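Side-chain contacts in SusD superfamily protein (Parabacteroides distasonis, PDB 3OTN), which probably binds nutrients such as carbohydrates at the outer membrane: residues 119-122 / 123-126; 88-91 / 92-96. One frame throughout, in Å; residues are numbered along the deposited sequence.

Contact 1. Residues 119-122 / 123-126. With ACT (acetate ion), chain F; EDO (1,2-ethanediol), chain R.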
loop_
_atom_site.group_PDB
_atom_site.type_symbol
_atom_site.label_atom_id
_atom_site.label_comp_id
_atom_site.label_asym_id
_atom_site.label_seq_id
_atom_site.Cartn_x
_atom_site.Cartn_y
_atom_site.Cartn_z
ATOM N N LYS A 119 -11.540 -4.410 14.927
ATOM C CA LYS A 119 -10.787 -5.646 14.715
ATOM C C LYS A 119 -10.144 -5.647 13.334
ATOM O O LYS A 119 -9.005 -6.102 13.192
ATOM C CB LYS A 119 -11.645 -6.886 14.904
ATOM C CG LYS A 119 -11.990 -7.171 16.347
ATOM C CD LYS A 119 -13.037 -8.274 16.399
ATOM C CE LYS A 119 -13.551 -8.512 17.822
ATOM N NZ LYS A 119 -14.471 -9.693 17.836
ATOM N N PHE A 120 -10.869 -5.158 12.318
ATOM C CA PHE A 120 -10.279 -4.973 10.989
ATOM C C PHE A 120 -9.000 -4.147 11.105
ATOM O O PHE A 120 -7.973 -4.528 10.539
ATOM C CB PHE A 120 -11.254 -4.310 10.001
ATOM C CG PHE A 120 -10.591 -3.752 8.758
ATOM C CD1 PHE A 120 -10.435 -4.541 7.606
ATOM C CD2 PHE A 120 -10.134 -2.450 8.735
ATOM C CE1 PHE A 120 -9.825 -4.027 6.458
ATOM C CE2 PHE A 120 -9.490 -1.935 7.603
ATOM C CZ PHE A 120 -9.361 -2.726 6.450
HETATM N N MSE A 121 -9.055 -3.041 11.866
HETATM C CA MSE A 121 -7.931 -2.117 11.914
HETATM C C MSE A 121 -6.707 -2.729 12.601
HETATM O O MSE A 121 -5.563 -2.480 12.200
HETATM C CB MSE A 121 -8.317 -0.792 12.621
HETATM C CG MSE A 121 -7.665 0.419 11.979
HETATM SE SE MSE A 121 -8.363 0.827 10.251
HETATM C CE MSE A 121 -9.985 1.582 10.944
ATOM N N ARG A 122 -6.955 -3.479 13.665
ATOM C CA ARG A 122 -5.889 -4.108 14.390
ATOM C C ARG A 122 -5.185 -5.095 13.467
ATOM O O ARG A 122 -3.965 -5.125 13.413
ATOM C CB ARG A 122 -6.410 -4.769 15.670
ATOM C CG ARG A 122 -5.295 -5.444 16.414
ATOM C CD ARG A 122 -5.652 -5.823 17.793
ATOM N NE ARG A 122 -6.636 -6.884 17.849
ATOM C CZ ARG A 122 -7.238 -7.270 18.962
ATOM N NH1 ARG A 122 -6.948 -6.693 20.133
ATOM N NH2 ARG A 122 -8.150 -8.237 18.905
ATOM N N ALA A 123 -5.965 -5.905 12.748
ATOM C CA ALA A 123 -5.432 -6.812 11.762
ATOM C C ALA A 123 -4.609 -6.085 10.710
ATOM O O ALA A 123 -3.561 -6.585 10.315
ATOM C CB ALA A 123 -6.540 -7.650 11.089
ATOM N N LEU A 124 -5.098 -4.939 10.250
ATOM C CA LEU A 124 -4.429 -4.135 9.232
ATOM C C LEU A 124 -3.046 -3.639 9.705
ATOM O O LEU A 124 -2.030 -3.809 9.008
ATOM C CB LEU A 124 -5.322 -2.951 8.797
ATOM C CG LEU A 124 -4.798 -2.033 7.662
ATOM C CD1 LEU A 124 -4.684 -2.791 6.341
ATOM C CD2 LEU A 124 -5.605 -0.767 7.545
ATOM N N TYR A 125 -3.006 -3.065 10.904
ATOM C CA TYR A 125 -1.749 -2.536 11.452
ATOM C C TYR A 125 -0.714 -3.666 11.595
ATOM O O TYR A 125 0.449 -3.490 11.204
ATOM C CB TYR A 125 -1.961 -1.871 12.807
ATOM C CG TYR A 125 -2.731 -0.553 12.739
ATOM C CD1 TYR A 125 -2.310 0.482 11.900
ATOM C CD2 TYR A 125 -3.799 -0.315 13.560
ATOM C CE1 TYR A 125 -2.973 1.674 11.851
ATOM C CE2 TYR A 125 -4.487 0.883 13.512
ATOM C CZ TYR A 125 -4.072 1.867 12.648
ATOM O OH TYR A 125 -4.736 3.058 12.604
ATOM N N TYR A 126 -1.150 -4.810 12.137
ATOM C CA TYR A 126 -0.277 -5.950 12.329
ATOM C C TYR A 126 0.194 -6.563 11.017
ATOM O O TYR A 126 1.337 -6.990 10.923
ATOM C CB TYR A 126 -0.929 -7.038 13.193
ATOM C CG TYR A 126 -0.664 -6.849 14.656
ATOM C CD1 TYR A 126 0.637 -6.990 15.173
ATOM C CD2 TYR A 126 -1.686 -6.525 15.525
ATOM C CE1 TYR A 126 0.884 -6.828 16.530
ATOM C CE2 TYR A 126 -1.463 -6.376 16.882
ATOM C CZ TYR A 126 -0.179 -6.489 17.388
ATOM O OH TYR A 126 0.031 -6.299 18.747
HETATM C C ACT F . -17.250 -8.622 16.596
HETATM O O ACT F . -16.650 -9.519 15.942
HETATM O OXT ACT F . -17.852 -7.796 15.876
HETATM C CH3 ACT F . -17.244 -8.535 18.110
HETATM C C1 EDO R . -8.614 -5.787 23.697
HETATM O O1 EDO R . -8.437 -5.347 25.037
HETATM C C2 EDO R . -8.747 -7.302 23.676
HETATM O O2 EDO R . -8.280 -7.820 22.425
#

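Contact 2. Residues 88-91 / 92-96. With EDO (1,2-ethanediol), chain R.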
loop_
_atom_site.group_PDB
_atom_site.type_symbol
_atom_site.label_atom_id
_atom_site.label_comp_id
_atom_site.label_asym_id
_atom_site.label_seq_id
_atom_site.Cartn_x
_atom_site.Cartn_y
_atom_site.Cartn_z
ATOM N N ALA A 88 1.008 2.578 17.955
ATOM C CA ALA A 88 0.026 3.538 18.538
ATOM C C ALA A 88 -1.387 3.180 18.089
ATOM O O ALA A 88 -2.309 3.196 18.876
ATOM C CB ALA A 88 0.373 5.008 18.160
ATOM N N GLY A 89 -1.551 2.863 16.804
ATOM C CA GLY A 89 -2.835 2.413 16.272
ATOM C C GLY A 89 -3.376 1.168 16.964
ATOM O O GLY A 89 -4.566 1.100 17.284
ATOM N N ILE A 90 -2.484 0.197 17.199
ATOM C CA ILE A 90 -2.815 -1.056 17.890
ATOM C C ILE A 90 -3.240 -0.762 19.323
ATOM O O ILE A 90 -4.254 -1.322 19.791
ATOM C CB ILE A 90 -1.627 -2.106 17.794
ATOM C CG1 ILE A 90 -1.562 -2.679 16.374
ATOM C CG2 ILE A 90 -1.792 -3.261 18.841
ATOM C CD1 ILE A 90 -0.132 -3.134 15.966
ATOM N N ALA A 91 -2.541 0.157 19.989
ATOM C CA ALA A 91 -2.922 0.579 21.376
ATOM C C ALA A 91 -4.300 1.213 21.371
ATOM O O ALA A 91 -5.112 0.938 22.268
ATOM C CB ALA A 91 -1.886 1.539 22.036
ATOM N N ASN A 92 -4.583 2.037 20.360
ATOM C CA ASN A 92 -5.933 2.605 20.202
ATOM C C ASN A 92 -6.970 1.517 20.033
ATOM O O ASN A 92 -8.015 1.574 20.660
ATOM C CB ASN A 92 -6.050 3.596 19.007
ATOM C CG ASN A 92 -5.342 4.923 19.253
ATOM O OD1 ASN A 92 -5.323 5.429 20.369
ATOM N ND2 ASN A 92 -4.781 5.497 18.200
ATOM N N CYS A 93 -6.672 0.525 19.198
ATOM C CA CYS A 93 -7.585 -0.580 18.974
ATOM C C CYS A 93 -7.837 -1.422 20.208
ATOM O O CYS A 93 -8.995 -1.834 20.448
ATOM C CB CYS A 93 -7.108 -1.505 17.853
ATOM S SG CYS A 93 -6.961 -0.770 16.197
ATOM N N ASN A 94 -6.776 -1.751 20.953
ATOM C CA ASN A 94 -6.921 -2.588 22.145
ATOM C C ASN A 94 -7.800 -1.920 23.178
ATOM O O ASN A 94 -8.662 -2.555 23.773
ATOM C CB ASN A 94 -5.558 -2.977 22.743
ATOM C CG ASN A 94 -4.755 -3.909 21.820
ATOM O OD1 ASN A 94 -5.336 -4.593 20.995
ATOM N ND2 ASN A 94 -3.414 -3.907 21.945
ATOM N N LEU A 95 -7.611 -0.621 23.365
ATOM C CA LEU A 95 -8.404 0.134 24.327
ATOM C C LEU A 95 -9.857 0.296 23.851
ATOM O O LEU A 95 -10.812 0.158 24.641
ATOM C CB LEU A 95 -7.728 1.500 24.565
ATOM C CG LEU A 95 -8.284 2.468 25.613
ATOM C CD1 LEU A 95 -8.586 1.746 26.926
ATOM C CD2 LEU A 95 -7.298 3.629 25.822
ATOM N N ALA A 96 -10.021 0.598 22.562
ATOM C CA ALA A 96 -11.332 0.675 21.921
ATOM C C ALA A 96 -12.139 -0.628 22.099
ATOM O O ALA A 96 -13.322 -0.589 22.482
ATOM C CB ALA A 96 -11.155 1.006 20.395
HETATM C C1 EDO R . -8.614 -5.787 23.697
HETATM O O1 EDO R . -8.437 -5.347 25.037
HETATM C C2 EDO R . -8.747 -7.302 23.676
HETATM O O2 EDO R . -8.280 -7.820 22.425
HETATM O O HOH W 1 -1.952 5.240 21.080
#

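Contact 1. Residues 119-122 / 123-126
Met121 O accepts the backbone N-H of Tyr125 at 2.9 Å, with an N-H...O angle of 166°. It is one local i to i+4 bond of helix 108-133. The same oxygen lies 3.1 Å from Tyr125 CD2, so the aromatic side chain folds back over the turn that its own N-H closes. Met121 CG, of a selenomethionine, packs at 3.6 Å from Tyr125 CE2. These two side chains cross obliquely. Leu124 runs alongside both Phe120 and Met121. Its CD2 touches Phe120 CE2 at 4.1 Å and Met121 SE at 4.2 Å. Helix 187-202 covers Phe120 and Leu124.

Arg122 and Tyr126 also run side by side. Arg122 CG stands anti to the backbone N (chi1 179°) and meets the edge of the Tyr126 ring, in its plane, 3.9 Å from CD2. The guanidinium plane is turned 56° from that ring. Arg122 NH1 donates to O2 of 1,2-ethanediol at 2.9 Å, at the guanidinium edge, and also bonds Asn94 OD1 on helix 79-100. Arg122 NE forms a salt bridge with Asp167, and Lys119 NZ one with Glu170. Tyr125 OH bonds Ala26 O, and Tyr126 OH bonds Ile139 O. These two turns thus bury apolar groups, while their charges and hydroxyls pair with other parts of the chain. Asp167 and Glu170, both on helix 156-172, probably balance the charges of Arg122 and Lys119 and tie the two helices together.

Contact 2. Residues 88-91 / 92-96
This is a local contact along one alpha-helix, 79-100, in the helical part of the SusD fold, whose sequence family is related to the TPR proteins. Successive i to i+4 backbone bonds hold it. Asn92 N donates to Ala88 O at 3.0 Å, and Asn94 N donates to Ile90 O at 2.8 Å.

Asn92 has CG anti to its carbonyl carbon (chi1 -72°), which lays the amide back along the helix beside Ala88. Its CB lies 3.4 Å from Gly89 O. A water donates to Ala88 O at 3.0 Å and, weakly, to Asn92 OD1 at 3.5 Å. Ala88 O therefore receives both a helix N-H and a water. Exchange of Asn92 for a leucine would probably leave this water without its side-chain acceptor, held less firmly at Ala88 O.

Cys93 packs on Val118 of helix 108-133 and on Ala26. Asn94 is buried, and its amide is held at both ends: OD1 is taken up by Arg122, and ND2 gives a weak bond to Ile139 O. Asn94 O accepts a hydrogen bond from O1 of 1,2-ethanediol. Ile90 lies alongside Asn94, pointing the same way, with Ile90 CG2 3.6 Å from Asn94 ND2.

Contact 2 comes first along the chain, on helix 79-100, and contact 1 follows on the next helix, 108-133. The two helices run roughly antiparallel, and the contact centres are about 10 Å apart. They touch directly. Tyr125 CE2 lies 3.6 Å from Gly89 CA, where no side chain intervenes, and Tyr125 CB packs 3.7 Å from Ile90 CG1. One 1,2-ethanediol, probably from the crystallisation liquor, bonds to both contacts. Helices 79-100 and 108-133 form an antiparallel helical hairpin in the N-terminal helical region of this SusD-family protein. Ring and aliphatic packing, beside the buried Asn94 and its arginine partner, holds these consecutive helices together, as in the helical repeats of TPR-like folds.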